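PDB 3DSB: putative acetyltransferase from Clostridium difficile, which probably transfers an acyl group, most likely acetyl, to an acceptor that remains unidentified. Local coordinates for residues A[109-112]-A[113-117]; A[17-20]-A[21-25]. One frame throughout, in Å; residues are numbered along the deposited sequence.

Contact 1. Residues A[109-112]-A[113-117]; sequences IKNI and CDKDE
Cys113 meets Ile109 one helical turn back: its N donates to Ile109 O at 3.0 Å. Its sulfur sits beside its own backbone N (chi1 -68°), a torsion that turns SG back along the helix to lie 4.4 Å from Ile109 CG2. Both side chains are buried and continue inward, touching Met122 of strand 119-127 and Leu85 of strand 82-92.

Asp114 repeats the i to i+4 bond, N to Lys110 O at 2.9 Å. Its carboxylate and the ammonium group of Lys110 are too far apart for a salt bridge, with Lys110 NZ and Asp114 OD2 6.8 Å from each other, and each turns to another partner. Lys110 NZ donates to Leu140 O, while Asp114 OD2 is bonded to the hydroxyl of Tyr152 of the second subunit, so this face of the turn belongs to the dimer interface.

These residues lie at the C-terminal end of helix 101-115, the helical limb of a beta-alpha-beta crossover between the parallel strands 82-92 and 119-127 of the GNAT fold.

Lys115 N donates to Asn111 O at 2.9 Å, the same i to i+4 pattern. On the exposed flank the aliphatic part of Lys115 crosses the Asn111 amide at a slant: CG lies near the amide nitrogen, and a bend at chi2 (-69°) brings CE back to it, 3.4 Å separating Lys115 CE from Asn111 ND2. This is contact through methylene groups, and the lysine tip leads away from residues 109-112.

At Asp116 the pattern frays. Its N makes only a weak bond to Ile112 O, 3.2 Å long and bent to 125°, and its backbone leaves the helical range. Asp116 OD1 then accepts from Asn118 N, just ahead of strand 119-127.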
loop_
_atom_site.group_PDB
_atom_site.type_symbol
_atom_site.label_atom_id
_atom_site.label_comp_id
_atom_site.label_asym_id
_atom_site.label_seq_id
_atom_site.Cartn_x
_atom_site.Cartn_y
_atom_site.Cartn_z
ATOM N N ILE A 109 12.137 8.562 -9.364
ATOM C CA ILE A 109 11.655 7.782 -8.224
ATOM C C ILE A 109 12.543 6.540 -8.035
ATOM O O ILE A 109 12.866 6.179 -6.899
ATOM C CB ILE A 109 10.161 7.431 -8.387
ATOM C CG1 ILE A 109 9.322 8.713 -8.581
ATOM C CG2 ILE A 109 9.693 6.557 -7.221
ATOM C CD1 ILE A 109 9.481 9.768 -7.530
ATOM N N LYS A 110 12.947 5.895 -9.129
ATOM C CA LYS A 110 13.877 4.735 -8.992
ATOM C C LYS A 110 15.130 5.169 -8.262
ATOM O O LYS A 110 15.632 4.414 -7.410
ATOM C CB LYS A 110 14.247 4.129 -10.350
ATOM C CG LYS A 110 13.139 3.287 -10.970
ATOM C CD LYS A 110 13.330 2.984 -12.447
ATOM C CE LYS A 110 14.550 2.202 -12.686
ATOM N NZ LYS A 110 14.695 1.908 -14.143
ATOM N N ASN A 111 15.654 6.366 -8.588
ATOM C CA ASN A 111 16.853 6.864 -7.903
ATOM C C ASN A 111 16.616 7.102 -6.418
ATOM O O ASN A 111 17.464 6.768 -5.578
ATOM C CB ASN A 111 17.373 8.151 -8.582
ATOM C CG ASN A 111 18.569 8.748 -7.842
ATOM O OD1 ASN A 111 18.460 9.796 -7.195
ATOM N ND2 ASN A 111 19.690 8.055 -7.889
ATOM N N ILE A 112 15.470 7.670 -6.078
ATOM C CA ILE A 112 15.108 7.819 -4.657
ATOM C C ILE A 112 15.163 6.449 -3.965
ATOM O O ILE A 112 15.722 6.311 -2.866
ATOM C CB ILE A 112 13.689 8.447 -4.458
ATOM C CG1 ILE A 112 13.732 9.959 -4.770
ATOM C CG2 ILE A 112 13.104 8.154 -3.069
ATOM C CD1 ILE A 112 12.347 10.589 -4.832
ATOM N N CYS A 113 14.622 5.422 -4.632
ATOM C CA CYS A 113 14.583 4.077 -4.007
ATOM C C CYS A 113 15.999 3.494 -3.861
ATOM O O CYS A 113 16.344 2.917 -2.815
ATOM C CB CYS A 113 13.716 3.132 -4.847
ATOM S SG CYS A 113 11.970 3.611 -4.789
ATOM N N ASP A 114 16.831 3.687 -4.865
ATOM C CA ASP A 114 18.141 3.062 -4.840
ATOM C C ASP A 114 19.053 3.772 -3.830
ATOM O O ASP A 114 19.919 3.144 -3.209
ATOM C CB ASP A 114 18.747 3.079 -6.240
ATOM C CG ASP A 114 18.133 2.004 -7.151
ATOM O OD1 ASP A 114 17.597 0.972 -6.644
ATOM O OD2 ASP A 114 18.228 2.174 -8.377
ATOM N N LYS A 115 18.823 5.056 -3.607
ATOM C CA LYS A 115 19.716 5.828 -2.710
ATOM C C LYS A 115 19.316 5.747 -1.237
ATOM O O LYS A 115 20.065 6.174 -0.323
ATOM C CB LYS A 115 19.740 7.303 -3.134
ATOM C CG LYS A 115 20.370 7.569 -4.488
ATOM C CD LYS A 115 21.880 7.322 -4.521
ATOM C CE LYS A 115 22.414 7.640 -5.928
ATOM N NZ LYS A 115 23.869 7.307 -6.155
ATOM N N ASP A 116 18.112 5.269 -0.968
ATOM C CA ASP A 116 17.656 5.227 0.407
ATOM C C ASP A 116 17.680 3.784 0.915
ATOM O O ASP A 116 16.898 2.950 0.482
ATOM C CB ASP A 116 16.235 5.777 0.454
ATOM C CG ASP A 116 15.670 5.847 1.871
ATOM O OD1 ASP A 116 16.178 5.171 2.809
ATOM O OD2 ASP A 116 14.645 6.538 2.024
ATOM N N GLU A 117 18.612 3.470 1.807
ATOM C CA GLU A 117 18.772 2.086 2.209
ATOM C C GLU A 117 17.545 1.548 2.972
ATOM O O GLU A 117 17.410 0.319 3.144
ATOM C CB GLU A 117 20.096 1.841 2.981
ATOM C CG GLU A 117 20.173 2.516 4.306
ATOM C CD GLU A 117 21.506 2.236 5.061
ATOM O OE1 GLU A 117 22.580 2.552 4.537
ATOM O OE2 GLU A 117 21.447 1.726 6.180
#

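Contact 2. Residues A[17-20]-A[21-25]; sequences LDTI and AKFNY
Ile20 O is gripped twice by Asn24, by the backbone N and by the side-chain ND2, each at 2.9 Å from Ile20 O. The two donors arrive from opposite faces of the carbonyl plane. The ND2 bond is straight at hydrogen (162°), and the oxygen lies close to the plane of the Asn24 amide, although ND2 itself stands 40° out of the carbonyl plane. Ile20 CG2 packs 3.6 Å from the same Asn24 ND2, the two side chains running alongside each other. The buried amide has further partners: ND2 also donates to Gln69 OE1, and OD1 accepts from Trp79 NE1 of the second subunit, which together should fix its flip.

Next to this pair, Thr19 lays a methyl over the Phe23 ring in a CH-pi contact. Its CG2 stands 3.9 Å from the centroid of the Phe23 ring, 19° off the normal and displaced toward CZ. Phe23 continues onto Val66 and Tyr91. Two neighbouring i to i+4 pairs spanning one turn, with Ile20, Phe23 and Asn24 buried and reaching strand 65-77, are what is expected of a helix packed on the central sheet, here helix 17-32 of a GNAT fold.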
loop_
_atom_site.group_PDB
_atom_site.type_symbol
_atom_site.label_atom_id
_atom_site.label_comp_id
_atom_site.label_asym_id
_atom_site.label_seq_id
_atom_site.Cartn_x
_atom_site.Cartn_y
_atom_site.Cartn_z
ATOM N N LEU A 17 -2.205 22.391 -6.202
ATOM C CA LEU A 17 -3.453 21.628 -6.035
ATOM C C LEU A 17 -4.301 21.580 -7.303
ATOM O O LEU A 17 -4.723 20.515 -7.739
ATOM C CB LEU A 17 -4.298 22.196 -4.872
ATOM C CG LEU A 17 -5.745 21.667 -4.731
ATOM C CD1 LEU A 17 -5.738 20.178 -4.375
ATOM C CD2 LEU A 17 -6.542 22.392 -3.669
ATOM N N ASP A 18 -4.615 22.735 -7.883
ATOM C CA ASP A 18 -5.557 22.712 -8.988
ATOM C C ASP A 18 -5.007 21.972 -10.198
ATOM O O ASP A 18 -5.732 21.217 -10.862
ATOM C CB ASP A 18 -5.957 24.142 -9.398
ATOM C CG ASP A 18 -6.871 24.803 -8.390
ATOM O OD1 ASP A 18 -7.268 24.150 -7.398
ATOM O OD2 ASP A 18 -7.195 25.997 -8.598
ATOM N N THR A 19 -3.721 22.182 -10.474
ATOM C CA THR A 19 -3.086 21.506 -11.612
ATOM C C THR A 19 -2.997 19.988 -11.382
ATOM O O THR A 19 -3.285 19.201 -12.281
ATOM C CB THR A 19 -1.715 22.099 -11.867
ATOM O OG1 THR A 19 -1.895 23.495 -12.141
ATOM C CG2 THR A 19 -1.039 21.428 -13.056
ATOM N N ILE A 20 -2.591 19.570 -10.191
ATOM C CA ILE A 20 -2.503 18.121 -9.902
ATOM C C ILE A 20 -3.886 17.463 -9.973
ATOM O O ILE A 20 -4.019 16.332 -10.477
ATOM C CB ILE A 20 -1.821 17.886 -8.537
ATOM C CG1 ILE A 20 -0.329 18.250 -8.656
ATOM C CG2 ILE A 20 -1.983 16.460 -8.076
ATOM C CD1 ILE A 20 0.414 18.286 -7.328
ATOM N N ALA A 21 -4.908 18.153 -9.485
ATOM C CA ALA A 21 -6.255 17.604 -9.558
ATOM C C ALA A 21 -6.660 17.499 -11.059
ATOM O O ALA A 21 -7.154 16.447 -11.495
ATOM C CB ALA A 21 -7.250 18.450 -8.738
ATOM N N LYS A 22 -6.406 18.542 -11.869
ATOM C CA LYS A 22 -6.757 18.455 -13.275
ATOM C C LYS A 22 -6.004 17.288 -13.953
ATOM O O LYS A 22 -6.578 16.533 -14.735
ATOM C CB LYS A 22 -6.441 19.797 -13.970
ATOM C CG LYS A 22 -6.546 19.781 -15.480
ATOM C CD LYS A 22 -6.175 21.140 -16.056
ATOM C CE LYS A 22 -4.677 21.354 -15.976
ATOM N NZ LYS A 22 -4.306 22.563 -16.794
ATOM N N PHE A 23 -4.712 17.144 -13.649
ATOM C CA PHE A 23 -3.930 16.074 -14.262
ATOM C C PHE A 23 -4.498 14.700 -13.893
ATOM O O PHE A 23 -4.568 13.774 -14.727
ATOM C CB PHE A 23 -2.483 16.116 -13.777
ATOM C CG PHE A 23 -1.623 17.177 -14.420
ATOM C CD1 PHE A 23 -2.107 18.012 -15.415
ATOM C CD2 PHE A 23 -0.288 17.280 -14.026
ATOM C CE1 PHE A 23 -1.259 18.974 -16.028
ATOM C CE2 PHE A 23 0.559 18.252 -14.599
ATOM C CZ PHE A 23 0.066 19.076 -15.596
ATOM N N ASN A 24 -4.939 14.559 -12.641
ATOM C CA ASN A 24 -5.485 13.273 -12.225
ATOM C C ASN A 24 -6.839 12.963 -12.853
ATOM O O ASN A 24 -7.085 11.802 -13.239
ATOM C CB ASN A 24 -5.517 13.203 -10.708
ATOM C CG ASN A 24 -4.206 12.707 -10.169
ATOM O OD1 ASN A 24 -3.959 11.486 -10.150
ATOM N ND2 ASN A 24 -3.313 13.634 -9.819
ATOM N N TYR A 25 -7.675 13.995 -12.993
ATOM C CA TYR A 25 -8.930 13.865 -13.721
ATOM C C TYR A 25 -8.599 13.403 -15.139
ATOM O O TYR A 25 -9.214 12.423 -15.658
ATOM C CB TYR A 25 -9.710 15.180 -13.739
ATOM C CG TYR A 25 -11.000 15.071 -14.497
ATOM C CD1 TYR A 25 -12.171 14.690 -13.845
ATOM C CD2 TYR A 25 -11.044 15.318 -15.851
ATOM C CE1 TYR A 25 -13.359 14.566 -14.527
ATOM C CE2 TYR A 25 -12.236 15.185 -16.561
ATOM C CZ TYR A 25 -13.385 14.810 -15.894
ATOM O OH TYR A 25 -14.586 14.681 -16.584
#

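Overall arrangement
From the N terminus, strand 7-11 leads into helix 17-32, whose first turns hold contact 2; the chain then passes through helix 38-50 and strands 56-62, 65-77 and 82-92 before the end of helix 101-115 supplies contact 1. Neither closes a long loop: each is local, between adjoining segments, contact 1 running off its helix into the loop before strand 119-127, and they follow in series without nesting or crossing. The centres of contacts 1 and 2 are 26 Å apart, on opposite sides of the chain's centre. Strand 65-77 links them indirectly, touching Ile20 and Phe23 of contact 2 and Ile109 of contact 1. Both also reach the second subunit, through Asn24 and Asp114 respectively.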